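Local coordinates for fucolectin-related protein (PDB 2WMF) that is a family 98 glycoside hydrolase, here its catalytic module, that probably cleaves host blood-group carbohydrate antigens, at residues Pro38-Pro43 against Pro307-Gly312; Ser273-Glu278 against Ala295-Met300. All coordinates share one frame; numbering follows the deposited sequence.

Contact 1: residues Pro38-Pro43 against Pro307-Gly312; sequences PLLLSP and PAFTKG
Phe309, near the start of helix 307-322, reaches the outer face of strand 39-45 by the far end of its ring, where Ser42 and Leu40 meet it. The example illustrates how a single aromatic side chain can bridge a helix and a strand whose backbones stay well apart: the closest CA atoms, those of Ser42 and Phe309, are separated by 9.6 Å. Both partners crowd one corner of the ring. Ser42 OG lies 3.8 Å from Phe309 CE1 and nearly as near to CZ, while the CD2 methyl of Leu40 approaches the same CE1 of Phe309 at 4.2 Å. Each comes at a slant to the ring, and no hydrogen bond crosses, so the union rests on van der Waals packing. The first bond of the Phe309 side chain does not aim at the strand; the extended first torsion, with CG opposite the backbone N (chi1 -172°), carries the ring over to it. Only 82 Å² is buried in all, yet all three touching residues are buried in the protein. The two residues that follow contrast with this: Thr310 is exposed and Lys311 partly so, and neither meets the strand. Around the compact side, Phe299 stands edge-to-face with Phe309, and Ile313, Ile314 and Phe317 of the same helix pack on Leu40. Leu39 and Leu41, by contrast, turn to Phe116 across the barrel interior. The contact therefore lies between the first strand of the eight-stranded parallel (TIM) barrel and helix 307-322, beside the closing strand 289-293.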
# COMPACT_ATOMS: atom_id res chain seq x y z
N PRO A 38 11.67 0.66 -6.31
CA PRO A 38 10.73 0.98 -5.24
C PRO A 38 11.35 0.73 -3.87
O PRO A 38 12.47 0.19 -3.75
CB PRO A 38 9.58 0.01 -5.51
CG PRO A 38 10.23 -1.19 -6.14
CD PRO A 38 11.30 -0.58 -7.02
N LEU A 39 10.64 1.15 -2.82
CA LEU A 39 11.13 1.05 -1.45
C LEU A 39 10.12 0.36 -0.53
O LEU A 39 8.92 0.71 -0.50
CB LEU A 39 11.47 2.46 -0.87
CG LEU A 39 11.98 2.48 0.57
CD1 LEU A 39 13.35 1.77 0.62
CD2 LEU A 39 12.10 3.91 1.15
N LEU A 40 10.60 -0.69 0.14
CA LEU A 40 9.80 -1.40 1.16
C LEU A 40 10.33 -1.04 2.53
O LEU A 40 11.49 -1.29 2.83
CB LEU A 40 9.88 -2.91 0.91
CG LEU A 40 9.23 -3.83 1.97
CD1 LEU A 40 7.70 -3.70 1.84
CD2 LEU A 40 9.64 -5.32 1.85
N LEU A 41 9.45 -0.48 3.38
CA LEU A 41 9.75 -0.18 4.75
C LEU A 41 9.14 -1.25 5.68
O LEU A 41 7.97 -1.61 5.55
CB LEU A 41 9.22 1.20 5.16
CG LEU A 41 9.91 2.40 4.50
CD1 LEU A 41 9.08 3.69 4.64
CD2 LEU A 41 11.31 2.59 5.09
N SER A 42 9.96 -1.74 6.60
CA SER A 42 9.56 -2.67 7.65
C SER A 42 9.91 -2.07 9.00
O SER A 42 11.04 -1.67 9.23
CB SER A 42 10.22 -4.03 7.47
OG SER A 42 10.06 -4.53 6.15
N PRO A 43 8.91 -1.94 9.90
CA PRO A 43 9.10 -1.20 11.13
C PRO A 43 9.46 -1.98 12.40
O PRO A 43 8.96 -3.11 12.62
CB PRO A 43 7.74 -0.54 11.34
CG PRO A 43 6.79 -1.55 10.82
CD PRO A 43 7.49 -2.33 9.74
N PRO A 307 3.53 -15.06 7.95
CA PRO A 307 3.02 -15.37 6.61
C PRO A 307 2.48 -14.15 5.85
O PRO A 307 2.64 -14.07 4.62
CB PRO A 307 1.93 -16.41 6.88
CG PRO A 307 2.43 -17.09 8.14
CD PRO A 307 2.98 -15.98 8.98
N ALA A 308 1.90 -13.19 6.56
CA ALA A 308 1.40 -11.94 5.91
C ALA A 308 2.59 -11.25 5.24
O ALA A 308 2.49 -10.76 4.07
CB ALA A 308 0.68 -11.00 6.94
N PHE A 309 3.74 -11.31 5.92
CA PHE A 309 4.98 -10.74 5.34
C PHE A 309 5.50 -11.60 4.18
O PHE A 309 5.65 -11.11 3.04
CB PHE A 309 6.06 -10.52 6.40
CG PHE A 309 7.27 -9.76 5.89
CD1 PHE A 309 7.14 -8.44 5.47
CD2 PHE A 309 8.54 -10.37 5.80
CE1 PHE A 309 8.24 -7.69 5.01
CE2 PHE A 309 9.66 -9.64 5.31
CZ PHE A 309 9.49 -8.30 4.94
N THR A 310 5.79 -12.85 4.46
CA THR A 310 6.46 -13.74 3.49
C THR A 310 5.66 -14.18 2.26
O THR A 310 6.23 -14.36 1.15
CB THR A 310 7.07 -14.98 4.18
OG1 THR A 310 6.01 -15.85 4.60
CG2 THR A 310 7.97 -14.56 5.35
N LYS A 311 4.34 -14.31 2.44
CA LYS A 311 3.44 -14.80 1.46
C LYS A 311 2.37 -13.79 1.02
O LYS A 311 1.54 -14.13 0.17
CB LYS A 311 2.79 -16.12 1.94
CG LYS A 311 3.77 -17.30 1.83
CD LYS A 311 3.07 -18.67 2.07
CE LYS A 311 3.85 -19.92 1.56
NZ LYS A 311 3.08 -21.26 1.64
N GLY A 312 2.37 -12.59 1.61
CA GLY A 312 1.45 -11.52 1.23
C GLY A 312 2.21 -10.31 0.69
O GLY A 312 2.14 -10.00 -0.50

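Contact 2: residues Ser273-Glu278 against Ala295-Met300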
# COMPACT_ATOMS: atom_id res chain seq x y z
N SER A 273 -3.65 -11.73 1.30
CA SER A 273 -3.69 -11.30 -0.11
C SER A 273 -4.36 -9.93 -0.26
O SER A 273 -4.09 -9.19 -1.21
CB SER A 273 -4.43 -12.31 -0.96
OG SER A 273 -5.70 -12.53 -0.41
N MET A 274 -5.23 -9.58 0.68
CA MET A 274 -5.86 -8.26 0.60
C MET A 274 -4.86 -7.12 0.91
O MET A 274 -4.99 -6.01 0.38
CB MET A 274 -7.08 -8.15 1.51
CG MET A 274 -7.80 -6.79 1.48
SD MET A 274 -9.30 -6.85 2.52
CE MET A 274 -9.58 -5.09 2.70
N ILE A 275 -3.88 -7.40 1.77
CA ILE A 275 -2.77 -6.46 1.99
C ILE A 275 -2.07 -6.15 0.62
O ILE A 275 -1.82 -4.98 0.25
CB ILE A 275 -1.74 -7.00 2.97
CG1 ILE A 275 -2.35 -7.20 4.37
CG2 ILE A 275 -0.56 -6.03 3.13
CD1 ILE A 275 -1.50 -8.11 5.24
N ALA A 276 -1.81 -7.23 -0.12
CA ALA A 276 -1.26 -7.11 -1.49
C ALA A 276 -2.16 -6.35 -2.46
O ALA A 276 -1.67 -5.57 -3.31
CB ALA A 276 -0.88 -8.48 -2.04
N MET A 277 -3.48 -6.55 -2.34
CA MET A 277 -4.41 -5.78 -3.18
C MET A 277 -4.34 -4.25 -2.88
O MET A 277 -4.38 -3.41 -3.81
CB MET A 277 -5.81 -6.32 -3.01
CG MET A 277 -5.93 -7.76 -3.58
SD MET A 277 -7.25 -8.82 -2.87
CE MET A 277 -8.56 -7.71 -2.94
N GLU A 278 -4.22 -3.88 -1.60
CA GLU A 278 -3.96 -2.49 -1.23
C GLU A 278 -2.63 -1.97 -1.88
O GLU A 278 -2.59 -0.85 -2.37
CB GLU A 278 -3.96 -2.28 0.30
CG GLU A 278 -5.21 -2.73 1.03
CD GLU A 278 -5.34 -2.09 2.39
OE1 GLU A 278 -5.00 -0.90 2.52
OE2 GLU A 278 -5.74 -2.78 3.36
N ALA A 295 2.65 -4.40 12.69
CA ALA A 295 3.84 -5.22 12.43
C ALA A 295 3.85 -6.56 13.12
O ALA A 295 4.49 -7.48 12.65
CB ALA A 295 5.11 -4.42 12.83
N ALA A 296 3.06 -6.70 14.20
CA ALA A 296 2.91 -8.01 14.81
C ALA A 296 2.30 -9.01 13.86
O ALA A 296 2.58 -10.23 13.97
CB ALA A 296 2.11 -7.97 16.15
N TYR A 297 1.42 -8.52 12.98
CA TYR A 297 0.85 -9.31 11.91
C TYR A 297 1.59 -9.18 10.59
O TYR A 297 1.85 -10.17 9.93
CB TYR A 297 -0.59 -8.89 11.69
CG TYR A 297 -1.34 -9.65 10.60
CD1 TYR A 297 -1.38 -11.03 10.59
CD2 TYR A 297 -2.05 -8.96 9.60
CE1 TYR A 297 -2.11 -11.71 9.66
CE2 TYR A 297 -2.78 -9.64 8.66
CZ TYR A 297 -2.82 -11.01 8.66
OH TYR A 297 -3.56 -11.73 7.72
N THR A 298 1.91 -7.95 10.24
CA THR A 298 2.41 -7.63 8.88
C THR A 298 3.94 -7.82 8.72
O THR A 298 4.42 -7.73 7.59
CB THR A 298 2.01 -6.19 8.44
OG1 THR A 298 2.46 -5.23 9.38
CG2 THR A 298 0.49 -6.04 8.30
N PHE A 299 4.68 -8.03 9.80
CA PHE A 299 6.14 -8.15 9.69
C PHE A 299 6.73 -9.32 10.44
O PHE A 299 7.09 -10.32 9.83
CB PHE A 299 6.83 -6.81 10.06
CG PHE A 299 8.33 -6.82 9.90
CD1 PHE A 299 8.96 -7.50 8.82
CD2 PHE A 299 9.12 -6.11 10.80
CE1 PHE A 299 10.34 -7.48 8.69
CE2 PHE A 299 10.50 -6.09 10.67
CZ PHE A 299 11.11 -6.78 9.61
N MET A 300 6.76 -9.25 11.78
CA MET A 300 7.61 -10.18 12.55
C MET A 300 7.25 -10.07 14.05
O MET A 300 6.98 -9.00 14.54
CB MET A 300 9.09 -9.80 12.32
CG MET A 300 10.12 -10.77 12.66
SD MET A 300 11.77 -10.22 12.06
CE MET A 300 12.09 -8.78 13.05
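Ile275 meets Tyr297 and Thr298 through one methyl group, CD1, and these three residues make up the whole of the contact. Ile275 gives the largest share, 48 Å², against about 20 Å² from each partner, because its single methyl meets both, and they lie on the same side of it. The Ile275 side chain sets out from helix 272-283 toward the short helix 295-298, and an outstretched second torsion (chi2 163°) sets CD1 at the tip of the branch that reaches across. There CD1 of Ile275 lies 4.0 Å from CE2 of Tyr297, coming in at a slant to the ring, and 4.2 Å from CG2 of Thr298. The methyl of Thr298 is turned to its neighbour by a first torsion of 56°, which places CG2 opposite the carbonyl carbon; OG1 instead makes a weak hydrogen bond with Cys294 O. The ring of Tyr297 runs on past the isoleucine, and its hydroxyl is hydrogen-bonded to the backbone O of Glu270. Ala308 of helix 307-322 touches both Ile275 and Tyr297. The two helices belong to the (beta/alpha)8 (TIM) barrel, one preceding and one following strand 289-293, its eighth strand. The short helix finishes just beyond: Ala295 O accepts from Phe299 N at 2.9 Å and also from Met300 N. Polar groups thus have partners at the margins, while carbon meets carbon in the middle. With no hydrogen bond or charge pair across it, the contact implies association by shape and burial, in which the bond from Tyr297 to Glu270 O probably restrains the ring against which the methyl packs.

The two contacts lie side by side, their centres about 7 Å apart, in the TIM-barrel part of the catalytic module, on the outer side of the sheet where it closes between its eighth and first strands. Along the chain strand 39-45 comes first, then helix 272-283, short helix 295-298 and helix 307-322, so both segments of contact 2 fall between those of contact 1. They also touch: Ala308 CB packs on Tyr297 O at 3.3 Å. Contact 1 ties the first strand to the long helix after the eighth; contact 2 packs the helix before the eighth on the short one after it; Ala308, which touches Ile275 and Tyr297, connects the two.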